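Local coordinates for protein catechol 1,2-dioxygenase (Acinetobacter sp., PDB 1DMH) that catalyses intradiol cleavage of catechol by dioxygen to cis,cis-muconate, using one ferric iron per subunit, at residues Thr194-Gly199 with Val263-His268; Ala223-Phe228 with Ala284-Asp289. One frame throughout, in Å; residues are numbered along the deposited sequence.

Going from the N terminus, the chain first reaches Thr194-Gly199, near the end of strand 189-195. It then passes helix 207-214 and reaches Ala223-Phe228 on strand 220-230, which brings two iron ligands. Strand 237-243 follows. Val263-His268 comes next and closes contact 1. Beyond helix 271-276, Ala284-Asp289 closes contact 2. The loops cross: contact 2 opens inside the loop of contact 1 and closes after it. Strands 262-268 and 283-291 are antiparallel neighbours in one mixed sheet. A probable hydrogen bond from Glu285 N to Val266 O, 2.7 Å long, joins them directly. Contact 1 ties the end of strand 189-195 to this pair near the surface. Contact 2 ties the iron-binding strand to it in the interior.

Contact 1 of 2, residues Thr194-Gly199 with Val263-His268; sequences TILPAG and VDAVEH
At one end of the beta-sheet core of this intradiol dioxygenase, Leu196 packs against Ala265 and Glu267. Leu196 lies near the end of strand 189-195, and its partners lie along the interrupted strand 262-268. The contact is small and buries 79 Å² in all. Its apolar part is a meeting of methyl groups: Leu196 CD2 lies 4.3 Å from Ala265 CB. In both residues the CB points toward the opposite segment. The other leucine branch, CD1, is anti to CA (chi2 -176°). This extends it to one side of the alanine, and CD1 comes within 4.4 Å of Glu267 OE2.

The two strands are not paired with each other in the mixed sheet of the catalytic domain. Strand 189-195 pairs with 133-141, and strand 262-268 lies between 237-243 and 283-291. Leu196 touches Leu134 and Val243 from these neighbours, while Ala265 rests on Met286.

Glu267 is bent twice along its chain, at chi1 -63° and chi2 -73°, which carries its carboxylate back toward the leucine. The polar partner of this group lies elsewhere: Glu267 OE1 is hydrogen-bonded to His132 NE2. The backbones of Leu196 and His132 are also hydrogen-bonded.

Contact 2 of 2, residues Ala223-Phe228 with Ala284-Asp289; sequences AHIHYF and AEMVFD. With FE (Fe (III) ion), chain C; MCT (4-methylcatechol), chain D.
Tyr227 and Phe288 meet in the buried interior between strands 220-230 and 283-291. The CB of Tyr227 points toward 284-289. Val153 and Ile155 of the neighbouring strand 152-157 and Leu136 of strand 133-141 also touch this side chain. Further out, Tyr227 CE1 is 4.1 Å from Phe288 CD2. Tyr227 CZ is 4.0 Å from that same CD2. At the tip, Tyr227 OH lies at the edge of the phenylalanine ring and 4.0 Å from Phe288 CB. The hydroxyl is also hydrogen-bonded to the hydroxyl of Tyr190, which in turn bonds to the backbone oxygen of Phe288. The ring planes meet at 56° with centroids 5.7 Å apart, an oblique pairing. Phe288 has CG anti to its backbone N (chi1 -173°), which places its ring beside the tyrosine, with CD2 as the nearest ring atom.

Two residues back on each strand, Ile225 CD1 packs on Met286 SD at 4.4 Å.

The alternate residues His224 and His226 carry their rings to the iron. His224 NE2 binds it at 2.0 Å, and His226 NE2 at 2.1 Å. Both 4-methylcatechol oxygens, O3 and O4, chelate the metal, and Tyr164 is a further ligand. One strand thus combines an apolar core face with the two histidines of the intradiol dioxygenase iron site.

Contact 1 of 2, residues Thr194-Gly199 with Val263-His268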
ATOM      1  N   THR A 194      -3.538  33.736 -16.398  1.00 14.96           N
ATOM      2  CA  THR A 194      -4.166  32.434 -16.245  1.00 14.82           C
ATOM      3  C   THR A 194      -5.555  32.668 -15.620  1.00 16.37           C
ATOM      4  O   THR A 194      -6.159  33.720 -15.867  1.00 15.82           O
ATOM      5  CB  THR A 194      -3.289  31.519 -15.367  1.00 14.04           C
ATOM      6  OG1 THR A 194      -3.845  30.205 -15.356  1.00 13.96           O
ATOM      7  CG2 THR A 194      -3.181  32.051 -13.950  1.00 12.97           C
ATOM      8  N   ILE A 195      -6.089  31.703 -14.871  1.00 16.64           N
ATOM      9  CA  ILE A 195      -7.374  31.915 -14.201  1.00 17.22           C
ATOM     10  C   ILE A 195      -7.214  31.561 -12.718  1.00 17.30           C
ATOM     11  O   ILE A 195      -6.281  30.839 -12.347  1.00 17.21           O
ATOM     12  CB  ILE A 195      -8.528  31.035 -14.791  1.00 18.37           C
ATOM     13  CG1 ILE A 195      -8.168  29.557 -14.676  1.00 19.80           C
ATOM     14  CG2 ILE A 195      -8.815  31.417 -16.241  1.00 17.49           C
ATOM     15  CD1 ILE A 195      -9.297  28.630 -15.059  1.00 20.80           C
ATOM     16  N   LEU A 196      -8.102  32.080 -11.877  1.00 16.98           N
ATOM     17  CA  LEU A 196      -8.062  31.772 -10.446  1.00 17.51           C
ATOM     18  C   LEU A 196      -8.470  30.333 -10.236  1.00 16.77           C
ATOM     19  O   LEU A 196      -9.520  29.907 -10.701  1.00 16.65           O
ATOM     20  CB  LEU A 196      -9.035  32.629  -9.647  1.00 17.96           C
ATOM     21  CG  LEU A 196      -8.532  33.877  -8.948  1.00 20.31           C
ATOM     22  CD1 LEU A 196      -9.704  34.459  -8.172  1.00 21.12           C
ATOM     23  CD2 LEU A 196      -7.397  33.549  -7.993  1.00 19.63           C
ATOM     24  N   PRO A 197      -7.629  29.553  -9.556  1.00 16.17           N
ATOM     25  CA  PRO A 197      -7.984  28.158  -9.322  1.00 16.42           C
ATOM     26  C   PRO A 197      -8.995  28.058  -8.193  1.00 17.25           C
ATOM     27  O   PRO A 197      -9.185  29.015  -7.426  1.00 17.40           O
ATOM     28  CB  PRO A 197      -6.648  27.542  -8.944  1.00 16.27           C
ATOM     29  CG  PRO A 197      -6.049  28.628  -8.132  1.00 16.63           C
ATOM     30  CD  PRO A 197      -6.281  29.829  -9.037  1.00 16.74           C
ATOM     31  N   ALA A 198      -9.655  26.908  -8.112  1.00 18.34           N
ATOM     32  CA  ALA A 198     -10.617  26.626  -7.044  1.00 19.86           C
ATOM     33  C   ALA A 198      -9.892  25.580  -6.208  1.00 20.70           C
ATOM     34  O   ALA A 198      -9.005  24.900  -6.714  1.00 21.15           O
ATOM     35  CB  ALA A 198     -11.913  26.021  -7.617  1.00 19.81           C
ATOM     36  N   GLY A 199     -10.252  25.460  -4.940  1.00 21.81           N
ATOM     37  CA  GLY A 199      -9.625  24.460  -4.101  1.00 23.37           C
ATOM     38  C   GLY A 199      -9.800  23.068  -4.696  1.00 24.67           C
ATOM     39  O   GLY A 199     -10.638  22.840  -5.580  1.00 25.06           O
ATOM     40  N   VAL A 263      -1.581  34.867  -0.202  1.00 19.57           N
ATOM     41  CA  VAL A 263      -1.572  36.080  -1.010  1.00 20.77           C
ATOM     42  C   VAL A 263      -2.980  36.569  -1.400  1.00 21.39           C
ATOM     43  O   VAL A 263      -3.852  35.771  -1.758  1.00 20.71           O
ATOM     44  CB  VAL A 263      -0.705  35.799  -2.293  1.00 20.99           C
ATOM     45  CG1 VAL A 263      -0.633  37.024  -3.198  1.00 20.79           C
ATOM     46  CG2 VAL A 263       0.704  35.327  -1.875  1.00 19.70           C
ATOM     47  N   ASP A 264      -3.199  37.881  -1.329  1.00 22.99           N
ATOM     48  CA  ASP A 264      -4.493  38.452  -1.703  1.00 24.92           C
ATOM     49  C   ASP A 264      -4.613  38.591  -3.214  1.00 25.55           C
ATOM     50  O   ASP A 264      -3.696  39.073  -3.874  1.00 25.73           O
ATOM     51  CB  ASP A 264      -4.690  39.870  -1.148  1.00 27.57           C
ATOM     52  CG  ASP A 264      -4.486  39.961   0.347  1.00 30.97           C
ATOM     53  OD1 ASP A 264      -5.133  39.199   1.100  1.00 32.81           O
ATOM     54  OD2 ASP A 264      -3.671  40.816   0.771  1.00 33.73           O
ATOM     55  N   ALA A 265      -5.751  38.190  -3.757  1.00 25.66           N
ATOM     56  CA  ALA A 265      -6.001  38.353  -5.184  1.00 26.55           C
ATOM     57  C   ALA A 265      -6.870  39.611  -5.267  1.00 27.39           C
ATOM     58  O   ALA A 265      -8.048  39.574  -4.914  1.00 28.07           O
ATOM     59  CB  ALA A 265      -6.760  37.159  -5.735  1.00 25.48           C
ATOM     60  N   VAL A 266      -6.285  40.719  -5.698  1.00 27.26           N
ATOM     61  CA  VAL A 266      -6.998  41.984  -5.826  1.00 28.54           C
ATOM     62  C   VAL A 266      -7.877  42.031  -7.077  1.00 29.25           C
ATOM     63  O   VAL A 266      -7.410  41.734  -8.180  1.00 29.43           O
ATOM     64  CB  VAL A 266      -6.001  43.142  -5.893  1.00 28.63           C
ATOM     65  CG1 VAL A 266      -6.718  44.440  -6.171  1.00 28.90           C
ATOM     66  CG2 VAL A 266      -5.221  43.207  -4.592  1.00 29.13           C
ATOM     67  N   GLU A 267      -9.142  42.408  -6.914  1.00 29.90           N
ATOM     68  CA  GLU A 267     -10.063  42.480  -8.048  1.00 31.15           C
ATOM     69  C   GLU A 267     -10.107  43.852  -8.704  1.00 31.46           C
ATOM     70  O   GLU A 267     -10.267  44.874  -8.035  1.00 31.88           O
ATOM     71  CB  GLU A 267     -11.470  42.090  -7.613  1.00 31.81           C
ATOM     72  CG  GLU A 267     -11.585  40.665  -7.131  1.00 34.17           C
ATOM     73  CD  GLU A 267     -11.513  39.645  -8.262  1.00 35.92           C
ATOM     74  OE1 GLU A 267     -11.505  40.050  -9.454  1.00 35.96           O
ATOM     75  OE2 GLU A 267     -11.481  38.427  -7.952  1.00 37.57           O
ATOM     76  N   HIS A 268      -9.961  43.863 -10.020  1.00 32.06           N
ATOM     77  CA  HIS A 268      -9.990  45.096 -10.787  1.00 32.93           C
ATOM     78  C   HIS A 268     -11.207  45.081 -11.691  1.00 34.07           C
ATOM     79  O   HIS A 268     -11.462  44.088 -12.375  1.00 33.50           O
ATOM     80  CB  HIS A 268      -8.725  45.206 -11.616  1.00 32.60           C
ATOM     81  CG  HIS A 268      -7.492  45.346 -10.788  1.00 33.97           C
ATOM     82  ND1 HIS A 268      -7.147  46.525 -10.165  1.00 34.18           N
ATOM     83  CD2 HIS A 268      -6.566  44.433 -10.410  1.00 34.06           C
ATOM     84  CE1 HIS A 268      -6.061  46.334  -9.439  1.00 34.57           C
ATOM     85  NE2 HIS A 268      -5.689  45.073  -9.570  1.00 34.87           N
TER

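Contact 2 of 2, residues Ala223-Phe228 with Ala284-Asp289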
ATOM      1  N   ALA A 223      -7.663  26.983  -2.409  1.00 13.10           N
ATOM      2  CA  ALA A 223      -7.195  27.306  -3.765  1.00 12.11           C
ATOM      3  C   ALA A 223      -5.725  27.719  -3.627  1.00 11.60           C
ATOM      4  O   ALA A 223      -5.390  28.542  -2.783  1.00 10.84           O
ATOM      5  CB  ALA A 223      -8.012  28.448  -4.342  1.00 12.09           C
ATOM      6  N   HIS A 224      -4.860  27.150  -4.467  1.00 11.39           N
ATOM      7  CA  HIS A 224      -3.424  27.418  -4.399  1.00 11.07           C
ATOM      8  C   HIS A 224      -2.750  27.263  -5.771  1.00 11.19           C
ATOM      9  O   HIS A 224      -3.305  26.659  -6.700  1.00 11.22           O
ATOM     10  CB  HIS A 224      -2.755  26.438  -3.437  1.00 10.24           C
ATOM     11  CG  HIS A 224      -2.935  25.014  -3.850  1.00 11.29           C
ATOM     12  ND1 HIS A 224      -4.122  24.334  -3.666  1.00 10.42           N
ATOM     13  CD2 HIS A 224      -2.129  24.185  -4.551  1.00 10.67           C
ATOM     14  CE1 HIS A 224      -4.038  23.145  -4.235  1.00 11.99           C
ATOM     15  NE2 HIS A 224      -2.839  23.029  -4.779  1.00 12.65           N
ATOM     16  N   ILE A 225      -1.545  27.820  -5.868  1.00 11.88           N
ATOM     17  CA  ILE A 225      -0.748  27.783  -7.097  1.00 11.70           C
ATOM     18  C   ILE A 225       0.643  27.256  -6.734  1.00 11.42           C
ATOM     19  O   ILE A 225       1.266  27.753  -5.802  1.00 12.00           O
ATOM     20  CB  ILE A 225      -0.637  29.196  -7.699  1.00 12.48           C
ATOM     21  CG1 ILE A 225      -2.045  29.700  -8.057  1.00 12.93           C
ATOM     22  CG2 ILE A 225       0.291  29.181  -8.925  1.00 12.26           C
ATOM     23  CD1 ILE A 225      -2.106  31.175  -8.426  1.00 14.25           C
ATOM     24  N   HIS A 226       1.111  26.247  -7.461  1.00 11.38           N
ATOM     25  CA  HIS A 226       2.419  25.630  -7.209  1.00 11.54           C
ATOM     26  C   HIS A 226       3.559  26.347  -7.936  1.00 11.87           C
ATOM     27  O   HIS A 226       3.369  26.867  -9.027  1.00 11.56           O
ATOM     28  CB  HIS A 226       2.416  24.184  -7.710  1.00 11.24           C
ATOM     29  CG  HIS A 226       1.502  23.279  -6.953  1.00 12.85           C
ATOM     30  ND1 HIS A 226       1.899  22.606  -5.811  1.00 11.85           N
ATOM     31  CD2 HIS A 226       0.207  22.943  -7.163  1.00 11.43           C
ATOM     32  CE1 HIS A 226       0.883  21.891  -5.356  1.00 12.09           C
ATOM     33  NE2 HIS A 226      -0.152  22.078  -6.156  1.00 12.09           N
ATOM     34  N   TYR A 227       4.742  26.330  -7.324  1.00 11.78           N
ATOM     35  CA  TYR A 227       5.944  26.902  -7.906  1.00 12.07           C
ATOM     36  C   TYR A 227       7.170  25.998  -7.725  1.00 13.31           C
ATOM     37  O   TYR A 227       7.339  25.357  -6.679  1.00 12.89           O
ATOM     38  CB  TYR A 227       6.360  28.206  -7.214  1.00 12.35           C
ATOM     39  CG  TYR A 227       5.570  29.450  -7.501  1.00 12.23           C
ATOM     40  CD1 TYR A 227       4.350  29.693  -6.867  1.00 14.17           C
ATOM     41  CD2 TYR A 227       6.074  30.412  -8.376  1.00 13.12           C
ATOM     42  CE1 TYR A 227       3.644  30.881  -7.095  1.00 15.89           C
ATOM     43  CE2 TYR A 227       5.391  31.600  -8.620  1.00 14.44           C
ATOM     44  CZ  TYR A 227       4.181  31.834  -7.977  1.00 15.96           C
ATOM     45  OH  TYR A 227       3.526  33.021  -8.201  1.00 16.33           O
ATOM     46  N   PHE A 228       8.015  25.984  -8.758  1.00 14.04           N
ATOM     47  CA  PHE A 228       9.344  25.373  -8.740  1.00 14.01           C
ATOM     48  C   PHE A 228      10.130  26.599  -9.246  1.00 14.87           C
ATOM     49  O   PHE A 228       9.721  27.246 -10.212  1.00 14.72           O
ATOM     50  CB  PHE A 228       9.543  24.276  -9.779  1.00 14.28           C
ATOM     51  CG  PHE A 228       9.338  22.887  -9.268  1.00 14.00           C
ATOM     52  CD1 PHE A 228       9.489  22.574  -7.921  1.00 14.81           C
ATOM     53  CD2 PHE A 228       9.018  21.882 -10.149  1.00 14.61           C
ATOM     54  CE1 PHE A 228       9.308  21.252  -7.469  1.00 15.35           C
ATOM     55  CE2 PHE A 228       8.834  20.562  -9.715  1.00 15.40           C
ATOM     56  CZ  PHE A 228       8.980  20.248  -8.371  1.00 14.42           C
ATOM     57  N   ALA A 284      -8.488  39.459 -11.707  1.00 20.80           N
ATOM     58  CA  ALA A 284      -7.847  39.467 -10.398  1.00 19.56           C
ATOM     59  C   ALA A 284      -6.321  39.606 -10.612  1.00 19.36           C
ATOM     60  O   ALA A 284      -5.767  39.167 -11.632  1.00 17.76           O
ATOM     61  CB  ALA A 284      -8.164  38.175  -9.664  1.00 18.22           C
ATOM     62  N   GLU A 285      -5.648  40.247  -9.663  1.00 19.31           N
ATOM     63  CA  GLU A 285      -4.198  40.391  -9.741  1.00 19.88           C
ATOM     64  C   GLU A 285      -3.535  39.927  -8.437  1.00 19.67           C
ATOM     65  O   GLU A 285      -3.999  40.264  -7.334  1.00 18.85           O
ATOM     66  CB  GLU A 285      -3.795  41.844 -10.026  1.00 20.86           C
ATOM     67  CG  GLU A 285      -2.284  42.081  -9.992  1.00 23.26           C
ATOM     68  CD  GLU A 285      -1.912  43.527 -10.236  1.00 26.18           C
ATOM     69  OE1 GLU A 285      -2.590  44.420  -9.680  1.00 28.06           O
ATOM     70  OE2 GLU A 285      -0.929  43.785 -10.962  1.00 26.86           O
ATOM     71  N   MET A 286      -2.468  39.140  -8.576  1.00 19.16           N
ATOM     72  CA  MET A 286      -1.681  38.648  -7.442  1.00 19.17           C
ATOM     73  C   MET A 286      -0.218  38.918  -7.765  1.00 18.53           C
ATOM     74  O   MET A 286       0.234  38.694  -8.883  1.00 18.18           O
ATOM     75  CB  MET A 286      -1.868  37.146  -7.216  1.00 20.31           C
ATOM     76  CG  MET A 286      -3.290  36.727  -6.846  1.00 22.58           C
ATOM     77  SD  MET A 286      -3.505  34.934  -6.638  1.00 22.69           S
ATOM     78  CE  MET A 286      -2.666  34.675  -5.133  1.00 23.18           C
ATOM     79  N   VAL A 287       0.508  39.447  -6.790  1.00 17.99           N
ATOM     80  CA  VAL A 287       1.924  39.727  -6.949  1.00 18.30           C
ATOM     81  C   VAL A 287       2.613  38.796  -5.950  1.00 17.95           C
ATOM     82  O   VAL A 287       2.190  38.710  -4.804  1.00 17.84           O
ATOM     83  CB  VAL A 287       2.258  41.198  -6.565  1.00 18.38           C
ATOM     84  CG1 VAL A 287       3.743  41.480  -6.778  1.00 19.17           C
ATOM     85  CG2 VAL A 287       1.420  42.145  -7.377  1.00 19.87           C
ATOM     86  N   PHE A 288       3.640  38.072  -6.368  1.00 17.60           N
ATOM     87  CA  PHE A 288       4.336  37.210  -5.419  1.00 17.87           C
ATOM     88  C   PHE A 288       5.789  37.112  -5.832  1.00 17.39           C
ATOM     89  O   PHE A 288       6.096  36.616  -6.914  1.00 17.36           O
ATOM     90  CB  PHE A 288       3.728  35.803  -5.365  1.00 17.55           C
ATOM     91  CG  PHE A 288       4.325  34.940  -4.282  1.00 19.41           C
ATOM     92  CD1 PHE A 288       4.234  35.323  -2.941  1.00 19.74           C
ATOM     93  CD2 PHE A 288       5.025  33.779  -4.591  1.00 19.75           C
ATOM     94  CE1 PHE A 288       4.836  34.566  -1.923  1.00 19.20           C
ATOM     95  CE2 PHE A 288       5.625  33.022  -3.581  1.00 19.29           C
ATOM     96  CZ  PHE A 288       5.524  33.428  -2.244  1.00 19.39           C
ATOM     97  N   ASP A 289       6.672  37.635  -4.982  1.00 18.14           N
ATOM     98  CA  ASP A 289       8.116  37.591  -5.239  1.00 18.42           C
ATOM     99  C   ASP A 289       8.683  36.412  -4.483  1.00 17.95           C
ATOM    100  O   ASP A 289       8.192  36.061  -3.399  1.00 17.62           O
ATOM    101  CB  ASP A 289       8.849  38.832  -4.722  1.00 18.83           C
ATOM    102  CG  ASP A 289       8.343  40.111  -5.321  1.00 19.73           C
ATOM    103  OD1 ASP A 289       7.875  40.106  -6.475  1.00 19.45           O
ATOM    104  OD2 ASP A 289       8.454  41.134  -4.636  1.00 19.81           O
TER
HETATM  105 FE    FE C 400      -2.132  21.461  -5.875  1.00 15.96          FE
HETATM  106  C1  MCT D 401      -2.400  17.363  -2.913  0.65 22.02           C
HETATM  107  C2  MCT D 401      -1.501  18.389  -3.250  0.65 22.11           C
HETATM  108  C3  MCT D 401      -1.882  19.310  -4.248  0.65 21.43           C
HETATM  109  O3  MCT D 401      -1.017  20.318  -4.587  0.65 22.31           O
HETATM  110  C4  MCT D 401      -3.105  19.225  -4.893  0.65 21.18           C
HETATM  111  O4  MCT D 401      -3.427  20.152  -5.853  0.65 22.48           O
HETATM  112  C5  MCT D 401      -3.998  18.234  -4.581  0.65 21.74           C
HETATM  113  C6  MCT D 401      -3.620  17.252  -3.532  0.65 22.01           C
HETATM  114  C   MCT D 401      -2.005  16.343  -1.828  0.65 22.40           C
HETATM  115  O   HOH W   1      -1.502  18.971  -5.666  0.35  3.70           O